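Local coordinates for BepE protein (Bartonella henselae str. Houston-1, PDB 4YK3) that is a Bartonella effector whose BID domain, the part described here, probably helps direct its export by the VirB type IV secretion system, at residues Y49-S52 and D53-K56; A77-P80 and T81-H84. One frame throughout, in Å; residues are numbered along the deposited sequence.

Interaction 1 of 2, residues Y49-S52 and D53-K56; sequences YGNS and DVLK
The aromatic ring of Y49 approaches V54 from across a short surface loop, with Y49 CD2 lying 4.2 Å from V54 CG1 in an oblique apolar contact. Buried at its position beside V76 and V83, the ring reaches past this contact so that its hydroxyl can hydrogen bond to the backbone carbonyl of P80. G50 then ends the helical run of 32-49 with a positive phi, which glycine accommodates easily.

N51 carries the polar part of the turn. Its CG stands anti to the backbone N (chi1 -178°), which carries the amide forward over the following peptide, and OD1 accepts a hydrogen bond from D53 N at 2.9 Å. The bond is bent, with an angle of 133° at the hydrogen, and the donor sits 47° out of the carbonyl plane. The same oxygen rests 3.3 Å from V54 CG2, the branch of the valine that lies beside its own backbone N, so the amide also packs on an apolar partner.

S52 contributes more through its backbone than through its hydroxyl. S52 OG makes only a weak bond to D53 OD1, at 3.3 Å. A single water instead joins the two halves of the loop: it donates to S52 O at 2.6 Å and accepts from L55 N at 2.7 Å, tying a carbonyl of the turn to the N-cap residue of helix 56-64. Next to it, K56 N bonds to D53 O at 2.9 Å. An Asx turn at N51, superposed on the type I beta turn from N51 to V54, thus forms the connection between two helices of the BID-domain bundle.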
ATOM      1  N   TYR A  49      -3.323  -8.951  -8.798  1.00 28.65           N
ATOM      2  CA  TYR A  49      -2.300  -9.987  -8.799  1.00 30.22           C
ATOM      3  C   TYR A  49      -2.816 -11.393  -8.490  1.00 36.30           C
ATOM      4  O   TYR A  49      -2.078 -12.369  -8.624  1.00 38.23           O
ATOM      5  CB  TYR A  49      -1.208  -9.649  -7.774  1.00 34.97           C
ATOM      6  CG  TYR A  49      -0.423  -8.404  -8.107  1.00 31.36           C
ATOM      7  CD1 TYR A  49       0.282  -8.306  -9.301  1.00 33.45           C
ATOM      8  CD2 TYR A  49      -0.370  -7.337  -7.222  1.00 32.75           C
ATOM      9  CE1 TYR A  49       1.021  -7.183  -9.606  1.00 30.66           C
ATOM     10  CE2 TYR A  49       0.364  -6.205  -7.514  1.00 28.22           C
ATOM     11  CZ  TYR A  49       1.056  -6.134  -8.706  1.00 29.89           C
ATOM     12  OH  TYR A  49       1.798  -5.017  -8.997  1.00 30.91           O
ATOM     13  N   GLY A  50      -4.055 -11.503  -8.025  1.00 32.25           N
ATOM     14  CA  GLY A  50      -4.566 -12.794  -7.603  1.00 32.92           C
ATOM     15  C   GLY A  50      -4.117 -13.193  -6.206  1.00 39.50           C
ATOM     16  O   GLY A  50      -4.339 -14.322  -5.783  1.00 42.10           O
ATOM     17  N   ASN A  51      -3.492 -12.264  -5.483  1.00 35.27           N
ATOM     18  CA  ASN A  51      -2.941 -12.562  -4.168  1.00 38.68           C
ATOM     19  C   ASN A  51      -2.861 -11.301  -3.303  1.00 41.50           C
ATOM     20  O   ASN A  51      -2.140 -10.356  -3.628  1.00 36.34           O
ATOM     21  CB  ASN A  51      -1.556 -13.185  -4.303  1.00 40.19           C
ATOM     22  CG  ASN A  51      -0.950 -13.556  -2.962  1.00 50.84           C
ATOM     23  OD1 ASN A  51      -0.428 -12.704  -2.241  1.00 50.67           O
ATOM     24  ND2 ASN A  51      -0.996 -14.837  -2.633  1.00 58.03           N
ATOM     25  N   SER A  52      -3.569 -11.304  -2.181  1.00 41.14           N
ATOM     26  CA  SER A  52      -3.705 -10.085  -1.392  1.00 39.75           C
ATOM     27  C   SER A  52      -2.442  -9.740  -0.613  1.00 38.35           C
ATOM     28  O   SER A  52      -2.280  -8.606  -0.158  1.00 41.76           O
ATOM     29  CB  SER A  52      -4.881 -10.218  -0.428  1.00 43.05           C
ATOM     30  OG  SER A  52      -4.603 -11.223   0.517  1.00 55.76           O
ATOM     31  N   ASP A  53      -1.549 -10.714  -0.462  1.00 35.95           N
ATOM     32  CA  ASP A  53      -0.387 -10.551   0.403  1.00 44.68           C
ATOM     33  C   ASP A  53       0.861 -10.027  -0.293  1.00 41.73           C
ATOM     34  O   ASP A  53       1.893  -9.800   0.343  1.00 42.19           O
ATOM     35  CB  ASP A  53      -0.056 -11.889   1.069  1.00 49.79           C
ATOM     36  CG  ASP A  53      -1.100 -12.297   2.090  1.00 64.97           C
ATOM     37  OD1 ASP A  53      -1.949 -11.447   2.445  1.00 66.36           O
ATOM     38  OD2 ASP A  53      -1.079 -13.466   2.528  1.00 81.40           O
ATOM     39  N   VAL A  54       0.762  -9.826  -1.596  1.00 35.80           N
ATOM     40  CA  VAL A  54       1.937  -9.580  -2.416  1.00 38.49           C
ATOM     41  C   VAL A  54       2.738  -8.356  -1.951  1.00 38.60           C
ATOM     42  O   VAL A  54       3.964  -8.357  -1.984  1.00 37.62           O
ATOM     43  CB  VAL A  54       1.510  -9.452  -3.884  1.00 40.16           C
ATOM     44  CG1 VAL A  54       2.604  -8.896  -4.673  1.00 48.01           C
ATOM     45  CG2 VAL A  54       1.141 -10.817  -4.411  1.00 42.61           C
ATOM     46  N   LEU A  55       2.050  -7.323  -1.479  1.00 36.39           N
ATOM     47  CA  LEU A  55       2.748  -6.130  -1.021  1.00 32.46           C
ATOM     48  C   LEU A  55       2.806  -6.000   0.505  1.00 38.72           C
ATOM     49  O   LEU A  55       3.216  -4.954   1.036  1.00 40.95           O
ATOM     50  CB  LEU A  55       2.079  -4.887  -1.620  1.00 33.06           C
ATOM     51  CG  LEU A  55       2.360  -4.666  -3.103  1.00 33.58           C
ATOM     52  CD1 LEU A  55       1.673  -3.403  -3.590  1.00 27.67           C
ATOM     53  CD2 LEU A  55       3.860  -4.581  -3.334  1.00 30.10           C
ATOM     54  N   LYS A  56       2.394  -7.036   1.221  1.00 48.33           N
ATOM     55  CA  LYS A  56       2.304  -6.908   2.677  1.00 56.44           C
ATOM     56  C   LYS A  56       3.645  -6.587   3.336  1.00 55.53           C
ATOM     57  O   LYS A  56       3.745  -5.656   4.161  1.00 53.09           O
ATOM     58  CB  LYS A  56       1.721  -8.174   3.287  1.00 62.44           C
ATOM     59  CG  LYS A  56       0.209  -8.246   3.167  1.00 63.47           C
ATOM     60  CD  LYS A  56      -0.311  -9.326   4.079  1.00 66.01           C
ATOM     61  CE  LYS A  56       0.217  -9.117   5.467  1.00 61.98           C
ATOM     62  NZ  LYS A  56      -0.438 -10.034   6.448  1.00 77.06           N
TER
HETATM   63  O   HOH W   1      -0.451  -6.753  -0.640  1.00 40.27           O

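Interaction 2 of 2, residues A77-P80 and T81-H84; sequences AENP and TSVH
The side chains of T81 and N79 cross at about a right angle, with T81 OG1 3.9 Å from N79 OD1, too far apart for a hydrogen bond. They meet on a short 3-10 turn that carries the chain out of helix 69-78. N79 is the first residue to leave helical geometry, and the turn is closed by two successive backbone bonds, each spanning three residues.

S82 grips the turn with both of its polar groups. Its backbone N donates to N79 O at 3.1 Å, from above the carbonyl plane, with 155° at the hydrogen. With chi1 at 74°, its hydroxyl is folded back over the turn, and S82 OG gives a second bond to N79 O at 2.8 Å, nearly along the C=O axis (162° at the oxygen). One carbonyl therefore holds two donors of a single residue, which fixes the rotation of the serine. Q75 NE2, in the preceding helix, is a further partner of that hydroxyl. Alongside, the N79 amide lies over the serine methylene, N79 ND2 being 3.5 Å from S82 CB.

V83 closes the second step before the backbone opens into an extended conformation at H84. The valine side chain meets Q75 and V76 of helix 69-78, while the P80 ring touches F106 of helix 97-129. V83 N donates to P80 O at 3.3 Å, again from above the carbonyl plane, and V83 CB rests beside this bond, 3.5 Å from the same P80 O.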
ATOM      1  N   ALA A  77       3.303   1.394  -9.834  1.00 29.52           N
ATOM      2  CA  ALA A  77       2.556   2.114 -10.852  1.00 31.23           C
ATOM      3  C   ALA A  77       3.242   2.028 -12.196  1.00 35.28           C
ATOM      4  O   ALA A  77       2.590   1.986 -13.231  1.00 33.99           O
ATOM      5  CB  ALA A  77       2.351   3.589 -10.447  1.00 34.35           C
ATOM      6  N   GLU A  78       4.564   2.025 -12.206  1.00 33.18           N
ATOM      7  CA  GLU A  78       5.215   2.078 -13.504  1.00 35.45           C
ATOM      8  C   GLU A  78       5.860   0.748 -13.883  1.00 33.49           C
ATOM      9  O   GLU A  78       6.317   0.568 -14.992  1.00 38.35           O
ATOM     10  CB  GLU A  78       6.208   3.231 -13.543  1.00 39.09           C
ATOM     11  CG  GLU A  78       5.469   4.555 -13.835  1.00 46.33           C
ATOM     12  CD  GLU A  78       4.638   4.518 -15.154  1.00 63.39           C
ATOM     13  OE1 GLU A  78       5.138   3.964 -16.169  1.00 61.68           O
ATOM     14  OE2 GLU A  78       3.490   5.042 -15.183  1.00 46.06           O
ATOM     15  N   ASN A  79       5.858  -0.202 -12.969  1.00 30.61           N
ATOM     16  CA  ASN A  79       6.316  -1.528 -13.351  1.00 29.17           C
ATOM     17  C   ASN A  79       5.615  -2.593 -12.558  1.00 26.38           C
ATOM     18  O   ASN A  79       6.240  -3.300 -11.794  1.00 27.45           O
ATOM     19  CB  ASN A  79       7.819  -1.647 -13.172  1.00 42.20           C
ATOM     20  CG  ASN A  79       8.385  -2.830 -13.918  1.00 42.59           C
ATOM     21  OD1 ASN A  79       7.643  -3.582 -14.563  1.00 46.37           O
ATOM     22  ND2 ASN A  79       9.689  -2.999 -13.847  1.00 44.29           N
ATOM     23  N   PRO A  80       4.301  -2.719 -12.748  1.00 25.68           N
ATOM     24  CA  PRO A  80       3.511  -3.591 -11.876  1.00 23.68           C
ATOM     25  C   PRO A  80       3.908  -5.078 -11.921  1.00 33.33           C
ATOM     26  O   PRO A  80       3.789  -5.753 -10.891  1.00 32.79           O
ATOM     27  CB  PRO A  80       2.082  -3.398 -12.384  1.00 24.14           C
ATOM     28  CG  PRO A  80       2.202  -2.804 -13.769  1.00 29.35           C
ATOM     29  CD  PRO A  80       3.494  -2.064 -13.798  1.00 30.60           C
ATOM     30  N   THR A  81       4.403  -5.573 -13.056  1.00 25.99           N
ATOM     31  CA  THR A  81       4.755  -6.987 -13.151  1.00 28.48           C
ATOM     32  C   THR A  81       6.126  -7.301 -12.543  1.00 34.76           C
ATOM     33  O   THR A  81       6.525  -8.468 -12.470  1.00 38.10           O
ATOM     34  CB  THR A  81       4.723  -7.501 -14.616  1.00 28.32           C
ATOM     35  OG1 THR A  81       5.637  -6.769 -15.425  1.00 31.70           O
ATOM     36  CG2 THR A  81       3.323  -7.394 -15.205  1.00 37.51           C
ATOM     37  N   SER A  82       6.840  -6.278 -12.092  1.00 32.31           N
ATOM     38  CA  SER A  82       8.087  -6.499 -11.355  1.00 35.18           C
ATOM     39  C   SER A  82       7.784  -7.033  -9.960  1.00 31.48           C
ATOM     40  O   SER A  82       8.655  -7.489  -9.259  1.00 40.57           O
ATOM     41  CB  SER A  82       8.887  -5.208 -11.230  1.00 39.30           C
ATOM     42  OG  SER A  82       8.275  -4.353 -10.273  1.00 36.30           O
ATOM     43  N   VAL A  83       6.521  -6.960  -9.577  1.00 34.32           N
ATOM     44  CA  VAL A  83       6.098  -7.338  -8.251  1.00 36.82           C
ATOM     45  C   VAL A  83       5.501  -8.753  -8.248  1.00 32.38           C
ATOM     46  O   VAL A  83       5.781  -9.555  -7.359  1.00 29.89           O
ATOM     47  CB  VAL A  83       5.091  -6.269  -7.716  1.00 41.30           C
ATOM     48  CG1 VAL A  83       4.265  -6.808  -6.634  1.00 34.28           C
ATOM     49  CG2 VAL A  83       5.835  -5.033  -7.243  1.00 41.92           C
ATOM     50  N   HIS A  84       4.707  -9.068  -9.259  1.00 27.25           N
ATOM     51  CA  HIS A  84       3.949 -10.318  -9.295  1.00 31.54           C
ATOM     52  C   HIS A  84       3.298 -10.369 -10.668  1.00 32.76           C
ATOM     53  O   HIS A  84       3.147  -9.325 -11.310  1.00 28.96           O
ATOM     54  CB  HIS A  84       2.892 -10.358  -8.167  1.00 28.42           C
ATOM     55  CG  HIS A  84       2.252 -11.695  -7.968  1.00 27.54           C
ATOM     56  ND1 HIS A  84       1.228 -12.162  -8.771  1.00 29.10           N
ATOM     57  CD2 HIS A  84       2.461 -12.652  -7.033  1.00 29.05           C
ATOM     58  CE1 HIS A  84       0.864 -13.365  -8.358  1.00 30.46           C
ATOM     59  NE2 HIS A  84       1.600 -13.687  -7.309  1.00 32.31           N
TER

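Interactions 1 and 2 follow one another along the chain and meet in space, their centres about 12 Å apart. A probable hydrogen bond joins them, with Y49 OH 2.8 Å from P80 O, the carbonyl that also takes the second backbone bond of the 3-10 turn. Apolar packing completes the junction: V54 CG1 lies 3.3 Å from V83 CG1, a tight approach for two methyl groups, and V54 CG2 lies 3.5 Å from H84 CD2. The loop after helix 32-49 is thereby fitted against the exit of helix 69-78, joining two connections of the helical bundle.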